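Long-range contacts in maternal effect protein oskar (Drosophila melanogaster, PDB 5A4A), which induces germ plasm and the germline in the fruit fly, its OSK domain being an RNA-binding module with an SGNH-hydrolase-like fold: residues 76-87 and 114-125; 153-161 and 197-206. One frame throughout, in Å; residues are numbered along the deposited sequence.

Contact 1: residues 76-87 and 114-125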
loop_
_atom_site.group_PDB
_atom_site.type_symbol
_atom_site.label_atom_id
_atom_site.label_comp_id
_atom_site.label_asym_id
_atom_site.label_seq_id
_atom_site.Cartn_x
_atom_site.Cartn_y
_atom_site.Cartn_z
ATOM N N PRO A 76 4.591 10.497 -16.438
ATOM C CA PRO A 76 5.558 10.269 -17.522
ATOM C C PRO A 76 5.948 8.794 -17.661
ATOM O O PRO A 76 6.018 8.095 -16.649
ATOM C CB PRO A 76 6.780 11.080 -17.077
ATOM C CG PRO A 76 6.247 12.105 -16.141
ATOM C CD PRO A 76 5.092 11.465 -15.444
ATOM N N GLU A 77 6.197 8.330 -18.883
ATOM C CA GLU A 77 6.647 6.956 -19.072
ATOM C C GLU A 77 7.914 6.734 -18.259
ATOM O O GLU A 77 8.744 7.637 -18.114
ATOM C CB GLU A 77 6.883 6.624 -20.553
ATOM C CG GLU A 77 8.011 7.401 -21.209
ATOM C CD GLU A 77 8.319 6.914 -22.620
ATOM O OE1 GLU A 77 8.635 5.712 -22.782
ATOM O OE2 GLU A 77 8.249 7.739 -23.559
ATOM N N GLY A 78 8.037 5.540 -17.697
ATOM C CA GLY A 78 9.185 5.193 -16.885
ATOM C C GLY A 78 9.095 5.628 -15.432
ATOM O O GLY A 78 10.007 5.353 -14.653
ATOM N N THR A 79 8.020 6.312 -15.051
ATOM C CA THR A 79 7.858 6.686 -13.645
ATOM C C THR A 79 7.863 5.446 -12.759
ATOM O O THR A 79 7.150 4.489 -13.038
ATOM C CB THR A 79 6.560 7.479 -13.406
ATOM O OG1 THR A 79 6.622 8.705 -14.138
ATOM C CG2 THR A 79 6.379 7.798 -11.924
ATOM N N GLN A 80 8.681 5.467 -11.707
ATOM C CA GLN A 80 8.741 4.376 -10.740
ATOM C C GLN A 80 7.876 4.703 -9.538
ATOM O O GLN A 80 7.982 5.795 -8.965
ATOM C CB GLN A 80 10.179 4.117 -10.286
ATOM C CG GLN A 80 11.112 3.654 -11.402
ATOM C CD GLN A 80 12.566 3.691 -10.982
ATOM O OE1 GLN A 80 13.097 2.715 -10.445
ATOM N NE2 GLN A 80 13.222 4.818 -11.229
ATOM N N ILE A 81 7.011 3.757 -9.173
ATOM C CA ILE A 81 6.064 3.959 -8.079
ATOM C C ILE A 81 6.296 2.914 -6.992
ATOM O O ILE A 81 6.337 1.724 -7.285
ATOM C CB ILE A 81 4.605 3.826 -8.595
ATOM C CG1 ILE A 81 4.331 4.840 -9.719
ATOM C CG2 ILE A 81 3.585 3.962 -7.441
ATOM C CD1 ILE A 81 2.948 4.693 -10.367
ATOM N N ILE A 82 6.447 3.351 -5.743
ATOM C CA ILE A 82 6.578 2.397 -4.643
ATOM C C ILE A 82 5.183 1.950 -4.199
ATOM O O ILE A 82 4.347 2.769 -3.821
ATOM C CB ILE A 82 7.383 2.984 -3.458
ATOM C CG1 ILE A 82 8.813 3.333 -3.912
ATOM C CG2 ILE A 82 7.423 1.997 -2.293
ATOM C CD1 ILE A 82 9.667 4.049 -2.851
ATOM N N VAL A 83 4.953 0.641 -4.235
ATOM C CA VAL A 83 3.619 0.075 -4.028
ATOM C C VAL A 83 3.518 -0.781 -2.771
ATOM O O VAL A 83 4.345 -1.664 -2.541
ATOM C CB VAL A 83 3.226 -0.805 -5.227
ATOM C CG1 VAL A 83 1.841 -1.424 -5.016
ATOM C CG2 VAL A 83 3.270 0.014 -6.520
ATOM N N ASN A 84 2.507 -0.504 -1.949
ATOM C CA ASN A 84 2.150 -1.398 -0.850
ATOM C C ASN A 84 0.649 -1.630 -0.919
ATOM O O ASN A 84 -0.139 -0.776 -0.510
ATOM C CB ASN A 84 2.530 -0.789 0.509
ATOM C CG ASN A 84 2.266 -1.739 1.669
ATOM O OD1 ASN A 84 1.296 -1.573 2.419
ATOM N ND2 ASN A 84 3.126 -2.745 1.822
ATOM N N ILE A 85 0.249 -2.775 -1.450
ATOM C CA ILE A 85 -1.152 -2.988 -1.777
ATOM C C ILE A 85 -1.554 -4.439 -1.492
ATOM O O ILE A 85 -0.780 -5.376 -1.728
ATOM C CB ILE A 85 -1.423 -2.578 -3.261
ATOM C CG1 ILE A 85 -2.903 -2.274 -3.516
ATOM C CG2 ILE A 85 -0.877 -3.620 -4.246
ATOM C CD1 ILE A 85 -3.395 -1.001 -2.836
ATOM N N GLY A 86 -2.758 -4.617 -0.966
ATOM C CA GLY A 86 -3.262 -5.945 -0.671
ATOM C C GLY A 86 -3.843 -6.103 0.722
ATOM O O GLY A 86 -4.654 -7.007 0.941
ATOM N N SER A 87 -3.418 -5.261 1.669
ATOM C CA SER A 87 -3.924 -5.368 3.040
ATOM C C SER A 87 -5.437 -5.236 3.083
ATOM O O SER A 87 -6.093 -5.955 3.833
ATOM C CB SER A 87 -3.296 -4.332 3.990
ATOM O OG SER A 87 -1.931 -4.620 4.219
ATOM N N ARG A 114 3.497 1.728 -18.926
ATOM C CA ARG A 114 4.913 2.081 -18.785
ATOM C C ARG A 114 5.227 2.736 -17.435
ATOM O O ARG A 114 6.057 3.640 -17.343
ATOM C CB ARG A 114 5.374 2.944 -19.962
ATOM C CG ARG A 114 5.111 2.284 -21.305
ATOM C CD ARG A 114 5.230 3.282 -22.442
ATOM N NE ARG A 114 4.298 4.396 -22.272
ATOM C CZ ARG A 114 3.050 4.414 -22.739
ATOM N NH1 ARG A 114 2.575 3.378 -23.418
ATOM N NH2 ARG A 114 2.277 5.473 -22.531
ATOM N N LEU A 115 4.555 2.259 -16.388
ATOM C CA LEU A 115 4.859 2.656 -15.014
ATOM C C LEU A 115 5.577 1.500 -14.335
ATOM O O LEU A 115 5.124 0.355 -14.403
ATOM C CB LEU A 115 3.565 2.981 -14.260
ATOM C CG LEU A 115 2.736 4.087 -14.911
ATOM C CD1 LEU A 115 1.407 4.250 -14.177
ATOM C CD2 LEU A 115 3.516 5.386 -14.919
ATOM N N VAL A 116 6.697 1.781 -13.674
ATOM C CA VAL A 116 7.495 0.702 -13.092
ATOM C C VAL A 116 7.180 0.517 -11.618
ATOM O O VAL A 116 7.412 1.420 -10.827
ATOM C CB VAL A 116 8.998 1.001 -13.214
ATOM C CG1 VAL A 116 9.816 -0.189 -12.728
ATOM C CG2 VAL A 116 9.363 1.358 -14.660
ATOM N N PRO A 117 6.661 -0.663 -11.234
ATOM C CA PRO A 117 6.378 -0.885 -9.814
ATOM C C PRO A 117 7.638 -1.260 -9.050
ATOM O O PRO A 117 8.429 -2.079 -9.538
ATOM C CB PRO A 117 5.405 -2.082 -9.816
ATOM C CG PRO A 117 5.314 -2.553 -11.257
ATOM C CD PRO A 117 6.367 -1.849 -12.054
ATOM N N ILE A 118 7.826 -0.629 -7.893
ATOM C CA ILE A 118 8.759 -1.094 -6.871
ATOM C C ILE A 118 7.891 -1.637 -5.747
ATOM O O ILE A 118 7.119 -0.892 -5.134
ATOM C CB ILE A 118 9.671 0.049 -6.367
ATOM C CG1 ILE A 118 10.615 0.510 -7.490
ATOM C CG2 ILE A 118 10.482 -0.409 -5.153
ATOM C CD1 ILE A 118 11.351 1.821 -7.195
ATOM N N LEU A 119 7.959 -2.943 -5.512
ATOM C CA LEU A 119 7.013 -3.578 -4.596
ATOM C C LEU A 119 7.528 -3.604 -3.160
ATOM O O LEU A 119 8.713 -3.807 -2.923
ATOM C CB LEU A 119 6.673 -5.013 -5.037
ATOM C CG LEU A 119 5.956 -5.191 -6.382
ATOM C CD1 LEU A 119 4.815 -4.212 -6.496
ATOM C CD2 LEU A 119 6.912 -5.042 -7.555
ATOM N N THR A 120 6.633 -3.364 -2.208
ATOM C CA THR A 120 6.895 -3.766 -0.825
ATOM C C THR A 120 5.904 -4.893 -0.541
ATOM O O THR A 120 4.789 -4.893 -1.077
ATOM C CB THR A 120 6.675 -2.622 0.185
ATOM O OG1 THR A 120 5.349 -2.117 0.039
ATOM C CG2 THR A 120 7.674 -1.460 -0.041
ATOM N N ASN A 121 6.286 -5.851 0.290
ATOM C CA ASN A 121 5.320 -6.854 0.705
ATOM C C ASN A 121 4.456 -6.313 1.863
ATOM O O ASN A 121 4.576 -5.143 2.238
ATOM C CB ASN A 121 5.973 -8.215 1.013
ATOM C CG ASN A 121 6.943 -8.171 2.189
ATOM O OD1 ASN A 121 7.063 -7.167 2.885
ATOM N ND2 ASN A 121 7.640 -9.279 2.411
ATOM N N LEU A 122 3.589 -7.143 2.417
ATOM C CA LEU A 122 2.651 -6.635 3.426
ATOM C C LEU A 122 3.193 -6.792 4.837
ATOM O O LEU A 122 3.651 -7.863 5.218
ATOM C CB LEU A 122 1.308 -7.346 3.331
ATOM C CG LEU A 122 0.615 -7.294 1.972
ATOM C CD1 LEU A 122 -0.808 -7.842 2.087
ATOM C CD2 LEU A 122 0.605 -5.853 1.461
ATOM N N ALA A 123 3.125 -5.717 5.612
ATOM C CA ALA A 123 3.382 -5.794 7.047
ATOM C C ALA A 123 2.340 -6.694 7.708
ATOM O O ALA A 123 1.218 -6.823 7.216
ATOM C CB ALA A 123 3.343 -4.385 7.670
ATOM N N PRO A 124 2.708 -7.328 8.829
ATOM C CA PRO A 124 1.708 -8.081 9.590
ATOM C C PRO A 124 0.580 -7.137 10.015
ATOM O O PRO A 124 0.839 -5.962 10.272
ATOM C CB PRO A 124 2.489 -8.556 10.821
ATOM C CG PRO A 124 3.662 -7.605 10.921
ATOM C CD PRO A 124 4.016 -7.287 9.506
ATOM N N LEU A 125 -0.646 -7.638 10.053
ATOM C CA LEU A 125 -1.775 -6.871 10.576
ATOM C C LEU A 125 -1.848 -7.148 12.071
ATOM O O LEU A 125 -2.298 -8.219 12.501
ATOM C CB LEU A 125 -3.067 -7.281 9.863
ATOM C CG LEU A 125 -3.055 -7.006 8.355
ATOM C CD1 LEU A 125 -4.269 -7.619 7.668
ATOM C CD2 LEU A 125 -2.990 -5.505 8.082
HETATM O O HOH W 1 1.745 -3.283 4.686
HETATM O O HOH W 2 2.261 -4.733 -2.352
HETATM O O HOH W 3 -0.142 -4.519 6.351
#
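Thr120 and Asn84 meet through complementary torsions: chi1 of 56° sets Thr120 OG1 between its own backbone N and carbonyl carbon, while Asn84 carries its CG trans to the backbone N (chi1 -176°), which swings the amide over to the neighbouring strand. Thr120 OG1 donates to Val83 O at 2.8 Å, tilted 33° from the carbonyl plane, and accepts from Asn84 ND2 at 2.9 Å, nearly within the amide plane. Val83 O is thus gripped twice, since Thr120 N also donates to it. Water 1 donates to Asn84 OD1 and accepts from Ala123 N, bridging the amide to the second segment. Upstream the strands are parallel neighbours: Ile81 N binds Val116 O at 2.9 Å, Ile118 N returns to Ile81 O, and Val83 N reaches Ile118 O. Ile82 CG1 lies 4.2 Å from Ile118 CB on one face; Val83 CB lies 4.0 Å from Leu119 CD1 on the other. The connection, mostly helical, makes this a beta-alpha-beta crossover. Helix 96-112 covers Pro117 and Leu119, helix 132-148 receives Leu122 and Leu125, and strands 25-29 and 154-155 flank the pair within the sheet.

Contact 2: residues 153-161 and 197-206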
loop_
_atom_site.group_PDB
_atom_site.type_symbol
_atom_site.label_atom_id
_atom_site.label_comp_id
_atom_site.label_asym_id
_atom_site.label_seq_id
_atom_site.Cartn_x
_atom_site.Cartn_y
_atom_site.Cartn_z
ATOM N N LYS A 153 11.984 -4.994 -8.417
ATOM C CA LYS A 153 12.474 -4.813 -7.060
ATOM C C LYS A 153 11.373 -5.150 -6.047
ATOM O O LYS A 153 10.266 -4.597 -6.102
ATOM C CB LYS A 153 12.978 -3.386 -6.869
ATOM C CG LYS A 153 13.567 -3.116 -5.497
ATOM C CD LYS A 153 14.890 -3.855 -5.297
ATOM C CE LYS A 153 15.521 -3.419 -3.974
ATOM N NZ LYS A 153 16.877 -4.019 -3.789
ATOM N N VAL A 154 11.685 -6.064 -5.130
ATOM C CA VAL A 154 10.753 -6.457 -4.082
ATOM C C VAL A 154 11.383 -6.232 -2.715
ATOM O O VAL A 154 12.436 -6.778 -2.407
ATOM C CB VAL A 154 10.336 -7.933 -4.218
ATOM C CG1 VAL A 154 9.463 -8.337 -3.029
ATOM C CG2 VAL A 154 9.606 -8.154 -5.546
ATOM N N ILE A 155 10.727 -5.410 -1.902
ATOM C CA ILE A 155 11.246 -5.038 -0.595
ATOM C C ILE A 155 10.459 -5.722 0.513
ATOM O O ILE A 155 9.244 -5.546 0.627
ATOM C CB ILE A 155 11.173 -3.510 -0.422
ATOM C CG1 ILE A 155 11.965 -2.841 -1.549
ATOM C CG2 ILE A 155 11.668 -3.084 0.961
ATOM C CD1 ILE A 155 11.813 -1.328 -1.601
ATOM N N ASP A 156 11.161 -6.490 1.340
ATOM C CA ASP A 156 10.525 -7.191 2.448
ATOM C C ASP A 156 10.437 -6.273 3.673
ATOM O O ASP A 156 11.411 -6.117 4.419
ATOM C CB ASP A 156 11.297 -8.490 2.742
ATOM C CG ASP A 156 10.905 -9.145 4.067
ATOM O OD1 ASP A 156 9.795 -8.907 4.592
ATOM O OD2 ASP A 156 11.731 -9.919 4.588
ATOM N N ILE A 157 9.273 -5.656 3.873
ATOM C CA ILE A 157 9.037 -4.875 5.091
ATOM C C ILE A 157 8.418 -5.708 6.212
ATOM O O ILE A 157 8.409 -5.287 7.375
ATOM C CB ILE A 157 8.144 -3.617 4.851
ATOM C CG1 ILE A 157 6.745 -4.011 4.362
ATOM C CG2 ILE A 157 8.817 -2.652 3.872
ATOM C CD1 ILE A 157 5.705 -2.863 4.476
ATOM N N HIS A 158 7.864 -6.863 5.853
ATOM C CA HIS A 158 7.228 -7.754 6.822
ATOM C C HIS A 158 8.193 -8.154 7.944
ATOM O O HIS A 158 7.847 -8.103 9.119
ATOM C CB HIS A 158 6.685 -9.008 6.121
ATOM C CG HIS A 158 5.875 -9.895 7.015
ATOM N ND1 HIS A 158 6.428 -10.945 7.723
ATOM C CD2 HIS A 158 4.553 -9.897 7.315
ATOM C CE1 HIS A 158 5.485 -11.545 8.424
ATOM N NE2 HIS A 158 4.336 -10.931 8.195
ATOM N N SER A 159 9.417 -8.528 7.576
ATOM C CA SER A 159 10.385 -9.050 8.543
ATOM C C SER A 159 10.755 -8.088 9.673
ATOM O O SER A 159 10.996 -8.518 10.804
ATOM C CB SER A 159 11.653 -9.535 7.826
ATOM O OG SER A 159 11.361 -10.664 7.019
ATOM N N CYS A 160 10.781 -6.792 9.384
ATOM C CA CYS A 160 11.192 -5.824 10.397
ATOM C C CYS A 160 10.150 -5.644 11.503
ATOM O O CYS A 160 10.444 -5.051 12.534
ATOM C CB CYS A 160 11.566 -4.474 9.771
ATOM S SG CYS A 160 10.187 -3.372 9.320
ATOM N N LEU A 161 8.947 -6.170 11.293
ATOM C CA LEU A 161 7.864 -6.004 12.261
ATOM C C LEU A 161 7.514 -7.312 12.985
ATOM O O LEU A 161 6.532 -7.380 13.720
ATOM C CB LEU A 161 6.627 -5.400 11.580
ATOM C CG LEU A 161 6.788 -3.965 11.057
ATOM C CD1 LEU A 161 5.571 -3.515 10.274
ATOM C CD2 LEU A 161 7.044 -2.980 12.192
ATOM N N ARG A 197 11.120 2.015 11.326
ATOM C CA ARG A 197 11.687 0.745 10.845
ATOM C C ARG A 197 11.297 0.455 9.395
ATOM O O ARG A 197 12.146 0.060 8.595
ATOM C CB ARG A 197 11.304 -0.430 11.752
ATOM C CG ARG A 197 12.079 -0.463 13.072
ATOM C CD ARG A 197 11.514 -1.510 14.039
ATOM N NE ARG A 197 11.850 -2.878 13.662
ATOM C CZ ARG A 197 12.980 -3.485 14.011
ATOM N NH1 ARG A 197 13.889 -2.840 14.723
ATOM N NH2 ARG A 197 13.215 -4.730 13.631
ATOM N N VAL A 198 10.022 0.652 9.069
ATOM C CA VAL A 198 9.524 0.384 7.709
ATOM C C VAL A 198 10.159 1.346 6.715
ATOM O O VAL A 198 10.648 0.933 5.666
ATOM C CB VAL A 198 7.993 0.494 7.622
ATOM C CG1 VAL A 198 7.526 0.520 6.159
ATOM C CG2 VAL A 198 7.334 -0.650 8.393
ATOM N N LEU A 199 10.158 2.626 7.063
ATOM C CA LEU A 199 10.727 3.656 6.202
ATOM C C LEU A 199 12.203 3.370 5.920
ATOM O O LEU A 199 12.655 3.462 4.782
ATOM C CB LEU A 199 10.537 5.049 6.825
ATOM C CG LEU A 199 11.082 6.225 6.006
ATOM C CD1 LEU A 199 10.414 6.300 4.639
ATOM C CD2 LEU A 199 10.924 7.560 6.764
ATOM N N GLN A 200 12.949 2.992 6.952
ATOM C CA GLN A 200 14.365 2.693 6.767
ATOM C C GLN A 200 14.621 1.432 5.946
ATOM O O GLN A 200 15.574 1.382 5.174
ATOM C CB GLN A 200 15.087 2.651 8.110
ATOM C CG GLN A 200 15.081 4.020 8.800
ATOM C CD GLN A 200 15.716 5.104 7.936
ATOM O OE1 GLN A 200 16.766 4.890 7.329
ATOM N NE2 GLN A 200 15.078 6.268 7.876
ATOM N N VAL A 201 13.775 0.419 6.083
ATOM C CA VAL A 201 13.927 -0.764 5.233
ATOM C C VAL A 201 13.734 -0.398 3.760
ATOM O O VAL A 201 14.477 -0.862 2.893
ATOM C CB VAL A 201 12.943 -1.895 5.619
ATOM C CG1 VAL A 201 12.928 -2.988 4.549
ATOM C CG2 VAL A 201 13.322 -2.490 6.966
ATOM N N ILE A 202 12.731 0.429 3.481
ATOM C CA ILE A 202 12.439 0.839 2.106
ATOM C C ILE A 202 13.581 1.677 1.543
ATOM O O ILE A 202 14.071 1.413 0.439
ATOM C CB ILE A 202 11.107 1.619 2.010
ATOM C CG1 ILE A 202 9.931 0.715 2.401
ATOM C CG2 ILE A 202 10.914 2.185 0.589
ATOM C CD1 ILE A 202 8.584 1.475 2.571
ATOM N N GLU A 203 14.033 2.668 2.310
ATOM C CA GLU A 203 15.089 3.553 1.815
ATOM C C GLU A 203 16.392 2.804 1.576
ATOM O O GLU A 203 17.043 2.979 0.544
ATOM C CB GLU A 203 15.344 4.715 2.785
ATOM C CG GLU A 203 14.200 5.720 2.881
ATOM C CD GLU A 203 14.653 7.040 3.479
ATOM O OE1 GLU A 203 15.869 7.199 3.689
ATOM O OE2 GLU A 203 13.810 7.919 3.735
ATOM N N THR A 204 16.782 1.970 2.533
ATOM C CA THR A 204 18.075 1.304 2.442
ATOM C C THR A 204 18.082 0.270 1.313
ATOM O O THR A 204 19.134 -0.056 0.770
ATOM C CB THR A 204 18.476 0.663 3.775
ATOM O OG1 THR A 204 17.478 -0.281 4.178
ATOM C CG2 THR A 204 18.601 1.735 4.844
ATOM N N SER A 205 16.901 -0.213 0.943
ATOM C CA SER A 205 16.782 -1.137 -0.177
ATOM C C SER A 205 16.885 -0.426 -1.530
ATOM O O SER A 205 17.009 -1.073 -2.580
ATOM C CB SER A 205 15.448 -1.879 -0.088
ATOM O OG SER A 205 15.381 -2.638 1.104
ATOM N N LEU A 206 16.827 0.902 -1.512
ATOM C CA LEU A 206 16.802 1.671 -2.754
ATOM C C LEU A 206 17.966 2.656 -2.865
ATOM O O LEU A 206 17.972 3.544 -3.720
ATOM C CB LEU A 206 15.469 2.430 -2.857
ATOM C CG LEU A 206 14.202 1.582 -2.987
ATOM C CD1 LEU A 206 12.973 2.499 -2.983
ATOM C CD2 LEU A 206 14.220 0.750 -4.265
#
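Lys153 approaches the end of the second segment with its aliphatic chain: CG lies 4.1 Å from Leu206 CD2, the two side chains running past each other in opposite directions. Ile155, on the short strand 154-155, is the first to pack on the helix. Its CG2 methyl sits 3.8 Å from Val201 CG1, while CD1 reaches 4.0 Å from Leu206 CG, so this one side chain spans the helix and the loop that follows it. Ser205 CB packs against the same isoleucine, and its hydroxyl is turned back to Val201 O, which also accepts from Ser205 N on the opposite face of its carbonyl plane. The CB of Asp156 is directed away from the helix, and OD1 accepts from Ser159 N, an Asx motif; Asn121 ND2 also donates to OD1. Separately, Ser159 OG donates to Asp156 OD2 at its syn lone pair.

The strand borders strand 116-120, and helix 192-204 lies over the sheet, its Ile202 touching Ile82 and Thr120; this is a helix-on-sheet layer of the alpha/beta sandwich expected of the SGNH hydrolase clan.

The first torsion of Ile157 places CG2 opposite the carbonyl carbon, where it packs 3.8 Å from Ile202 CG1 and obliquely against Val198. At Cys160, CB meets Val201 CG2 at 3.9 Å and SG rests beside Arg197 CB. Its carbonyl oxygen is taken side-on by Arg197: NE donates at 2.8 Å and NH2 at 3.0 Å. The N-H...O angles are 150° and 138°, and the oxygen lies almost in the guanidinium plane. The arginine chain, bent at chi3, turns the guanidinium toward this 3-10 segment. The Leu161 side chain crosses that of Val198 at about a right angle, CD1 3.9 Å from Val198 CG2, and also touches Ala123 and Cys172.

In the fold
Contact 1 belongs to the core: 15 of its 22 touching residues are buried, and its centre lies about 7 Å from that of the chain. Contact 2 is partly buried (5 of 12), its centre about 13 Å out, and covers 567 Å² rather than 970 Å². Their centres are about 12 Å apart, and they share the sheet: Leu119 O lies 2.8 Å from Ile155 N, a probable hydrogen bond between neighbouring strands, and Asn121 OD1 serves Ile157 N and His158 N beyond the strand ends. Residues 76-87 and 114-125 join edge to edge by a ladder of backbone bonds, whereas 153-161 and 197-206 pack through aliphatic branches, with an arginine-to-carbonyl grip at the partly exposed Arg197.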